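Local coordinates for protein 2,3,4,5-tetrahydropyridine-2,6-dicarboxylate N-succinyltransferase (Campylobacter jejuni, PDB 2RIJ) that probably catalyses succinyl transfer from succinyl-CoA to tetrahydrodipicolinate, the first step of the succinylase branch of lysine biosynthesis, at residues A171-K176 and P197-V202; K42-S47 and P177-Y182. One frame throughout, in Å; residues are numbered along the deposited sequence.

Contact 1. Residues A171-K176 and P197-V202; sequences AWSDDK and PKIDFV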
ATOM      1  N   ALA A 171       2.533 -28.385 -44.871  1.00 19.39           N
ATOM      2  CA  ALA A 171       1.911 -29.371 -43.974  1.00 20.52           C
ATOM      3  C   ALA A 171       2.931 -30.453 -43.688  1.00 20.51           C
ATOM      4  O   ALA A 171       3.802 -30.722 -44.520  1.00 23.53           O
ATOM      5  CB  ALA A 171       0.666 -29.957 -44.620  1.00 21.12           C
ATOM      6  N   TRP A 172       2.813 -31.069 -42.508  1.00 18.59           N
ATOM      7  CA  TRP A 172       3.747 -32.084 -42.059  1.00 18.93           C
ATOM      8  C   TRP A 172       2.928 -33.242 -41.566  1.00 20.75           C
ATOM      9  O   TRP A 172       1.984 -33.071 -40.775  1.00 22.23           O
ATOM     10  CB  TRP A 172       4.660 -31.573 -40.957  1.00 19.53           C
ATOM     11  CG  TRP A 172       5.490 -30.424 -41.323  1.00 19.20           C
ATOM     12  CD1 TRP A 172       5.134 -29.117 -41.250  1.00 19.60           C
ATOM     13  CD2 TRP A 172       6.850 -30.450 -41.771  1.00 18.74           C
ATOM     14  NE1 TRP A 172       6.172 -28.324 -41.640  1.00 23.92           N
ATOM     15  CE2 TRP A 172       7.246 -29.105 -41.967  1.00 20.18           C
ATOM     16  CE3 TRP A 172       7.759 -31.469 -42.059  1.00 24.62           C
ATOM     17  CZ2 TRP A 172       8.517 -28.753 -42.423  1.00 22.81           C
ATOM     18  CZ3 TRP A 172       9.050 -31.115 -42.487  1.00 25.03           C
ATOM     19  CH2 TRP A 172       9.403 -29.767 -42.684  1.00 24.53           C
ATOM     20  N   SER A 173       3.193 -34.399 -42.165  1.00 21.75           N
ATOM     21  CA  SER A 173       2.454 -35.638 -41.875  1.00 23.50           C
ATOM     22  C   SER A 173       3.473 -36.701 -41.529  1.00 24.23           C
ATOM     23  O   SER A 173       4.297 -37.103 -42.373  1.00 23.88           O
ATOM     24  CB  SER A 173       1.664 -36.050 -43.125  1.00 28.00           C
ATOM     25  OG  SER A 173       0.885 -37.214 -42.877  1.00 27.85           O
ATOM     26  N   ASP A 174       3.473 -37.135 -40.281  1.00 26.49           N
ATOM     27  CA  ASP A 174       4.495 -38.059 -39.783  1.00 29.35           C
ATOM     28  C   ASP A 174       5.917 -37.620 -40.170  1.00 27.04           C
ATOM     29  O   ASP A 174       6.769 -38.400 -40.625  1.00 29.10           O
ATOM     30  CB  ASP A 174       4.183 -39.486 -40.205  1.00 32.13           C
ATOM     31  CG  ASP A 174       2.870 -40.001 -39.571  1.00 38.46           C
ATOM     32  OD1 ASP A 174       2.492 -39.586 -38.438  1.00 41.34           O
ATOM     33  OD2 ASP A 174       2.200 -40.788 -40.241  1.00 46.76           O
ATOM     34  N   ASP A 175       6.119 -36.339 -39.913  1.00 26.22           N
ATOM     35  CA  ASP A 175       7.338 -35.601 -40.135  1.00 27.00           C
ATOM     36  C   ASP A 175       7.745 -35.473 -41.599  1.00 25.76           C
ATOM     37  O   ASP A 175       8.852 -35.076 -41.854  1.00 23.84           O
ATOM     38  CB  ASP A 175       8.491 -36.127 -39.207  1.00 25.83           C
ATOM     39  CG  ASP A 175       8.321 -35.676 -37.692  1.00 32.54           C
ATOM     40  OD1 ASP A 175       7.567 -34.676 -37.381  1.00 30.35           O
ATOM     41  OD2 ASP A 175       8.979 -36.295 -36.811  1.00 35.36           O
ATOM     42  N   LYS A 176       6.843 -35.756 -42.537  1.00 24.82           N
ATOM     43  CA  LYS A 176       7.085 -35.572 -43.970  1.00 26.13           C
ATOM     44  C   LYS A 176       6.352 -34.322 -44.472  1.00 22.53           C
ATOM     45  O   LYS A 176       5.147 -34.200 -44.235  1.00 24.56           O
ATOM     46  CB  LYS A 176       6.543 -36.777 -44.765  1.00 29.23           C
ATOM     47  CG  LYS A 176       7.009 -38.133 -44.288  1.00 34.47           C
ATOM     48  CD  LYS A 176       8.474 -38.196 -44.329  1.00 34.51           C
ATOM     49  CE  LYS A 176       8.998 -39.627 -44.432  1.00 42.12           C
ATOM     50  NZ  LYS A 176      10.493 -39.509 -44.519  1.00 43.39           N
ATOM     51  N   PRO A 197      -4.192 -37.416 -45.795  1.00 25.84           N
ATOM     52  CA  PRO A 197      -3.088 -37.677 -44.874  1.00 27.52           C
ATOM     53  C   PRO A 197      -3.277 -37.003 -43.531  1.00 26.49           C
ATOM     54  O   PRO A 197      -3.944 -35.959 -43.455  1.00 26.51           O
ATOM     55  CB  PRO A 197      -1.884 -37.087 -45.594  1.00 29.68           C
ATOM     56  CG  PRO A 197      -2.413 -36.046 -46.393  1.00 26.32           C
ATOM     57  CD  PRO A 197      -3.752 -36.559 -46.902  1.00 26.79           C
ATOM     58  N   LYS A 198      -2.733 -37.611 -42.472  1.00 25.79           N
ATOM     59  CA  LYS A 198      -2.821 -37.048 -41.148  1.00 27.49           C
ATOM     60  C   LYS A 198      -1.802 -35.919 -41.028  1.00 27.49           C
ATOM     61  O   LYS A 198      -0.573 -36.158 -41.065  1.00 26.50           O
ATOM     62  CB  LYS A 198      -2.542 -38.071 -40.057  1.00 27.72           C
ATOM     63  CG  LYS A 198      -2.459 -37.394 -38.661  1.00 29.73           C
ATOM     64  CD  LYS A 198      -2.356 -38.369 -37.567  1.00 33.63           C
ATOM     65  CE  LYS A 198      -0.983 -39.073 -37.594  1.00 45.44           C
ATOM     66  NZ  LYS A 198       0.136 -38.274 -37.058  1.00 38.50           N
ATOM     67  N   ILE A 199      -2.317 -34.714 -40.822  1.00 25.46           N
ATOM     68  CA  ILE A 199      -1.483 -33.514 -40.759  1.00 26.28           C
ATOM     69  C   ILE A 199      -1.236 -33.164 -39.294  1.00 25.19           C
ATOM     70  O   ILE A 199      -2.141 -32.796 -38.555  1.00 25.35           O
ATOM     71  CB  ILE A 199      -2.111 -32.346 -41.565  1.00 26.50           C
ATOM     72  CG1 ILE A 199      -2.367 -32.775 -43.034  1.00 21.86           C
ATOM     73  CG2 ILE A 199      -1.265 -31.058 -41.433  1.00 20.81           C
ATOM     74  CD1 ILE A 199      -1.141 -33.320 -43.783  1.00 22.57           C
ATOM     75  N   ASP A 200       0.015 -33.285 -38.878  1.00 23.26           N
ATOM     76  CA  ASP A 200       0.372 -32.987 -37.502  1.00 20.57           C
ATOM     77  C   ASP A 200       0.554 -31.495 -37.210  1.00 20.14           C
ATOM     78  O   ASP A 200       0.315 -31.050 -36.079  1.00 20.62           O
ATOM     79  CB  ASP A 200       1.618 -33.761 -37.127  1.00 23.23           C
ATOM     80  CG  ASP A 200       1.384 -35.253 -37.192  1.00 32.32           C
ATOM     81  OD1 ASP A 200       0.312 -35.728 -36.727  1.00 33.61           O
ATOM     82  OD2 ASP A 200       2.245 -35.919 -37.770  1.00 27.49           O
ATOM     83  N   PHE A 201       1.045 -30.743 -38.196  1.00 22.77           N
ATOM     84  CA  PHE A 201       1.291 -29.316 -38.070  1.00 21.22           C
ATOM     85  C   PHE A 201       1.531 -28.672 -39.442  1.00 20.90           C
ATOM     86  O   PHE A 201       1.759 -29.357 -40.441  1.00 19.62           O
ATOM     87  CB  PHE A 201       2.401 -28.977 -37.057  1.00 21.82           C
ATOM     88  CG  PHE A 201       3.820 -29.421 -37.431  1.00 19.21           C
ATOM     89  CD1 PHE A 201       4.217 -30.729 -37.285  1.00 20.76           C
ATOM     90  CD2 PHE A 201       4.742 -28.514 -37.872  1.00 22.57           C
ATOM     91  CE1 PHE A 201       5.500 -31.140 -37.609  1.00 23.55           C
ATOM     92  CE2 PHE A 201       6.030 -28.899 -38.156  1.00 22.32           C
ATOM     93  CZ  PHE A 201       6.416 -30.220 -38.035  1.00 20.68           C
ATOM     94  N   VAL A 202       1.403 -27.367 -39.475  1.00 18.32           N
ATOM     95  CA  VAL A 202       1.650 -26.537 -40.688  1.00 21.07           C
ATOM     96  C   VAL A 202       2.597 -25.418 -40.268  1.00 21.25           C
ATOM     97  O   VAL A 202       2.267 -24.595 -39.383  1.00 20.74           O
ATOM     98  CB  VAL A 202       0.350 -25.986 -41.327  1.00 20.14           C
ATOM     99  CG1 VAL A 202       0.675 -24.975 -42.558  1.00 19.60           C
ATOM    100  CG2 VAL A 202      -0.624 -27.134 -41.678  1.00 22.24           C
TER
HETATM  101  O   HOH W   1      -1.262 -39.922 -43.030  1.00 34.14           O
HETATM  102  O   HOH W   2       4.560 -34.705 -38.230  1.00 27.73           O
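The rings of Trp172 and Phe201 lie almost flat on one another, an offset stack of the indole five-membered ring on the phenyl ring with centroids 4.0 Å apart and planes only 8° from parallel. They meet on an antiparallel strand pair broken by a classic beta bulge, in which Asp200 and Phe201 both face Trp172. Phe201 O accepts from Trp172 N at 2.9 Å, and Asp200 N donates to Trp172 O at 2.7 Å. With chi1 at 67°, CG of Phe201 lies between the backbone N and the carbonyl carbon, which turns the ring over the tryptophan, whose CB lies over the phenyl face, 3.7 Å from the centroid, as a CH-pi contact. Trp172 NE1 is bound by Asp203 O, a bond that would hold the indole's rotation. On the other face of the sheet, Ala171 CB packs against CG2 and CD1 of Ile199.

Beyond the bulge, the type I' turn from Ser173 to Lys176 is tied to 197-202 by a salt-bridge network and by hydrogen bonds. Lys198, bent at its last two torsions, brings NZ to Asp200 OD1 at 2.6 Å and to Asp174 OD1 at 3.0 Å, probably easing the closeness of the two carboxylates. Asp200 OD2 receives Asp174 N at 3.0 Å and also a water that bridges to Asp175. Ser173 OG donates to Lys198 O at 2.6 Å, approaching from above the carbonyl plane.

Contact 2. Residues K42-S47 and P177-Y182; sequences KILQAS and PIELEY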
ATOM      1  N   LYS A  42      11.216 -27.141 -55.469  1.00 33.70           N
ATOM      2  CA  LYS A  42      11.074 -26.554 -54.142  1.00 36.03           C
ATOM      3  C   LYS A  42      11.633 -27.555 -53.154  1.00 29.79           C
ATOM      4  O   LYS A  42      11.194 -28.689 -53.137  1.00 29.28           O
ATOM      5  CB  LYS A  42       9.596 -26.285 -53.885  1.00 35.18           C
ATOM      6  CG  LYS A  42       9.304 -25.221 -52.879  1.00 45.90           C
ATOM      7  CD  LYS A  42       7.791 -24.982 -52.787  1.00 47.14           C
ATOM      8  CE  LYS A  42       7.292 -24.075 -53.918  1.00 61.38           C
ATOM      9  NZ  LYS A  42       7.730 -22.645 -53.736  1.00 66.49           N
ATOM     10  N   ILE A  43      12.649 -27.159 -52.391  1.00 30.08           N
ATOM     11  CA  ILE A  43      13.212 -28.007 -51.336  1.00 28.10           C
ATOM     12  C   ILE A  43      12.418 -27.689 -50.054  1.00 27.08           C
ATOM     13  O   ILE A  43      12.455 -26.558 -49.542  1.00 28.74           O
ATOM     14  CB  ILE A  43      14.724 -27.754 -51.114  1.00 27.04           C
ATOM     15  CG1 ILE A  43      15.519 -27.865 -52.445  1.00 29.04           C
ATOM     16  CG2 ILE A  43      15.271 -28.666 -50.019  1.00 23.52           C
ATOM     17  CD1 ILE A  43      15.206 -29.052 -53.290  1.00 25.34           C
ATOM     18  N   LEU A  44      11.661 -28.682 -49.591  1.00 24.16           N
ATOM     19  CA  LEU A  44      10.860 -28.589 -48.397  1.00 24.26           C
ATOM     20  C   LEU A  44      11.558 -28.977 -47.098  1.00 24.17           C
ATOM     21  O   LEU A  44      11.095 -28.561 -46.036  1.00 23.74           O
ATOM     22  CB  LEU A  44       9.598 -29.432 -48.531  1.00 23.70           C
ATOM     23  CG  LEU A  44       8.828 -29.267 -49.839  1.00 27.92           C
ATOM     24  CD1 LEU A  44       7.590 -30.102 -49.703  1.00 23.96           C
ATOM     25  CD2 LEU A  44       8.500 -27.813 -50.076  1.00 24.10           C
ATOM     26  N   GLN A  45      12.628 -29.763 -47.184  1.00 23.78           N
ATOM     27  CA  GLN A  45      13.389 -30.202 -46.033  1.00 22.37           C
ATOM     28  C   GLN A  45      14.702 -30.827 -46.498  1.00 24.15           C
ATOM     29  O   GLN A  45      14.783 -31.403 -47.593  1.00 25.52           O
ATOM     30  CB  GLN A  45      12.606 -31.251 -45.216  1.00 22.06           C
ATOM     31  CG  GLN A  45      13.270 -31.592 -43.902  1.00 18.55           C
ATOM     32  CD  GLN A  45      12.448 -32.493 -43.003  1.00 19.94           C
ATOM     33  OE1 GLN A  45      12.317 -32.227 -41.789  1.00 22.61           O
ATOM     34  NE2 GLN A  45      11.905 -33.575 -43.572  1.00 21.37           N
ATOM     35  N   ALA A  46      15.701 -30.767 -45.633  1.00 22.68           N
ATOM     36  CA  ALA A  46      16.977 -31.418 -45.830  1.00 22.51           C
ATOM     37  C   ALA A  46      17.334 -32.196 -44.559  1.00 21.85           C
ATOM     38  O   ALA A  46      17.100 -31.708 -43.433  1.00 24.58           O
ATOM     39  CB  ALA A  46      18.029 -30.369 -46.136  1.00 21.25           C
ATOM     40  N   SER A  47      17.808 -33.427 -44.715  1.00 21.11           N
ATOM     41  CA  SER A  47      18.194 -34.269 -43.583  1.00 21.87           C
ATOM     42  C   SER A  47      19.660 -34.705 -43.745  1.00 21.39           C
ATOM     43  O   SER A  47      20.064 -35.154 -44.823  1.00 22.56           O
ATOM     44  CB  SER A  47      17.262 -35.485 -43.465  1.00 21.20           C
ATOM     45  OG  SER A  47      15.886 -35.084 -43.384  1.00 25.21           O
ATOM     46  N   PRO A 177       7.060 -33.416 -45.176  1.00 22.42           N
ATOM     47  CA  PRO A 177       6.438 -32.206 -45.674  1.00 22.97           C
ATOM     48  C   PRO A 177       5.573 -32.445 -46.925  1.00 24.49           C
ATOM     49  O   PRO A 177       5.933 -33.223 -47.827  1.00 22.91           O
ATOM     50  CB  PRO A 177       7.634 -31.275 -45.949  1.00 26.82           C
ATOM     51  CG  PRO A 177       8.775 -32.243 -46.314  1.00 23.29           C
ATOM     52  CD  PRO A 177       8.499 -33.479 -45.487  1.00 23.59           C
ATOM     53  N   ILE A 178       4.434 -31.768 -46.968  1.00 24.40           N
ATOM     54  CA  ILE A 178       3.516 -31.796 -48.097  1.00 22.89           C
ATOM     55  C   ILE A 178       3.117 -30.364 -48.417  1.00 22.99           C
ATOM     56  O   ILE A 178       2.680 -29.626 -47.543  1.00 22.92           O
ATOM     57  CB  ILE A 178       2.246 -32.591 -47.754  1.00 23.25           C
ATOM     58  CG1 ILE A 178       2.625 -33.976 -47.217  1.00 23.17           C
ATOM     59  CG2 ILE A 178       1.257 -32.623 -48.985  1.00 20.15           C
ATOM     60  CD1 ILE A 178       1.446 -34.799 -46.723  1.00 26.27           C
ATOM     61  N   GLU A 179       3.271 -29.968 -49.670  1.00 19.69           N
ATOM     62  CA  GLU A 179       2.827 -28.652 -50.126  1.00 24.10           C
ATOM     63  C   GLU A 179       1.345 -28.486 -49.894  1.00 21.88           C
ATOM     64  O   GLU A 179       0.574 -29.383 -50.192  1.00 24.57           O
ATOM     65  CB  GLU A 179       3.111 -28.465 -51.617  1.00 24.04           C
ATOM     66  CG  GLU A 179       4.558 -28.560 -52.005  1.00 24.03           C
ATOM     67  CD  GLU A 179       4.789 -28.093 -53.444  1.00 31.59           C
ATOM     68  OE1 GLU A 179       4.823 -26.861 -53.665  1.00 40.64           O
ATOM     69  OE2 GLU A 179       4.918 -28.962 -54.340  1.00 31.67           O
ATOM     70  N   LEU A 180       0.945 -27.349 -49.329  1.00 22.48           N
ATOM     71  CA  LEU A 180      -0.457 -27.066 -49.067  1.00 24.94           C
ATOM     72  C   LEU A 180      -1.259 -27.114 -50.388  1.00 24.71           C
ATOM     73  O   LEU A 180      -2.384 -27.600 -50.415  1.00 22.90           O
ATOM     74  CB  LEU A 180      -0.629 -25.705 -48.338  1.00 25.09           C
ATOM     75  CG  LEU A 180      -0.045 -25.696 -46.895  1.00 21.77           C
ATOM     76  CD1 LEU A 180       0.047 -24.281 -46.340  1.00 20.29           C
ATOM     77  CD2 LEU A 180      -0.850 -26.596 -45.976  1.00 19.47           C
ATOM     78  N   GLU A 181      -0.677 -26.637 -51.483  1.00 26.40           N
ATOM     79  CA  GLU A 181      -1.391 -26.595 -52.751  0.50 25.21           C
ATOM     80  C   GLU A 181      -1.657 -28.007 -53.270  1.00 25.12           C
ATOM     81  O   GLU A 181      -2.647 -28.260 -53.955  1.00 24.37           O
ATOM     82  CB  GLU A 181      -0.631 -25.746 -53.769  0.50 26.84           C
ATOM     83  CG  GLU A 181      -1.430 -25.397 -55.031  0.50 17.44           C
ATOM     84  CD  GLU A 181      -2.870 -24.870 -54.753  0.50 28.99           C
ATOM     85  OE1 GLU A 181      -3.085 -23.929 -53.943  0.50 17.44           O
ATOM     86  OE2 GLU A 181      -3.803 -25.415 -55.379  0.50 24.92           O
ATOM     87  N   TYR A 182      -0.791 -28.940 -52.906  1.00 24.73           N
ATOM     88  CA  TYR A 182      -1.013 -30.339 -53.240  1.00 25.82           C
ATOM     89  C   TYR A 182      -2.260 -30.905 -52.500  1.00 24.98           C
ATOM     90  O   TYR A 182      -3.059 -31.660 -53.068  1.00 22.63           O
ATOM     91  CB  TYR A 182       0.245 -31.173 -52.934  1.00 27.89           C
ATOM     92  CG  TYR A 182       0.008 -32.634 -53.155  1.00 27.29           C
ATOM     93  CD1 TYR A 182       0.157 -33.195 -54.418  1.00 29.36           C
ATOM     94  CD2 TYR A 182      -0.446 -33.439 -52.118  1.00 27.55           C
ATOM     95  CE1 TYR A 182      -0.066 -34.528 -54.631  1.00 30.15           C
ATOM     96  CE2 TYR A 182      -0.695 -34.763 -52.323  1.00 31.62           C
ATOM     97  CZ  TYR A 182      -0.486 -35.305 -53.580  1.00 33.17           C
ATOM     98  OH  TYR A 182      -0.745 -36.623 -53.773  1.00 41.90           O
TER
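Two backbone amides, those of Leu38 and Asn39, hold OE2 of Glu179, while the second oxygen of the same carboxylate, OE1, lies beside the bent chain of Lys42, 3.6 Å from its CD. The ammonium does not close on the acid: Lys42 NZ stays 5.1 Å from Glu179 OE1, a distance at which any attraction is probably modest. Glu179 occupies the N-cap position of helix 180-192, and Gln37 bonds its backbone N as well as Pro177 O.

No hydrogen bond joins 42-47 to 177-182 directly; the two are joined by apolar packing. The proline ring of Pro177 fits against Leu44, CG to CB at 3.7 Å. Leu44 CG is anti to its carbonyl carbon (chi1 -47°), and from there the chain runs on extended, carrying CD1 along the proline to 3.9 Å from CB of Pro177 and 4.1 Å from CG of Glu179. Gln45 crosses the proline at about a right angle, its NE2 3.9 Å from Pro177 CD. Leu44 and Gln45 both face Asp34 in a classic beta bulge, consistent with both CB atoms pointing toward 177-182.

Gln45 spends its amide elsewhere, OE1 on His211 and NE2 on Asp34. The chemistry thus implies an apolar seam around Leu44 and Pro177, with the Gln45 amide and Glu179 OE2 bonded to other parts of the chain.

In the fold
Contacts 1 and 2 have centres 11 Å apart and interlock along the chain, in the order 42-47, 171-176, 177-182 and 197-202. They share a three-stranded antiparallel sheet in which strand 170-173 lies between 176-178 and 201-203; a probable hydrogen bond from Ile178 N to Ala171 O, 2.7 Å long, ties the two contacts together. Contact 1 adds edge strand 201-203 to this sheet after the excursion through helix 180-192, whereas contact 2 joins it to strand 43-48 of the N-terminal sheet. Trp172 bridges both, its six-membered ring lying against Gln45 and Pro177. Backbone bonds from Asp200 and Val202 to a second subunit extend contact 1 into the assembly, away from the residues predicted to bind succinyl-CoA.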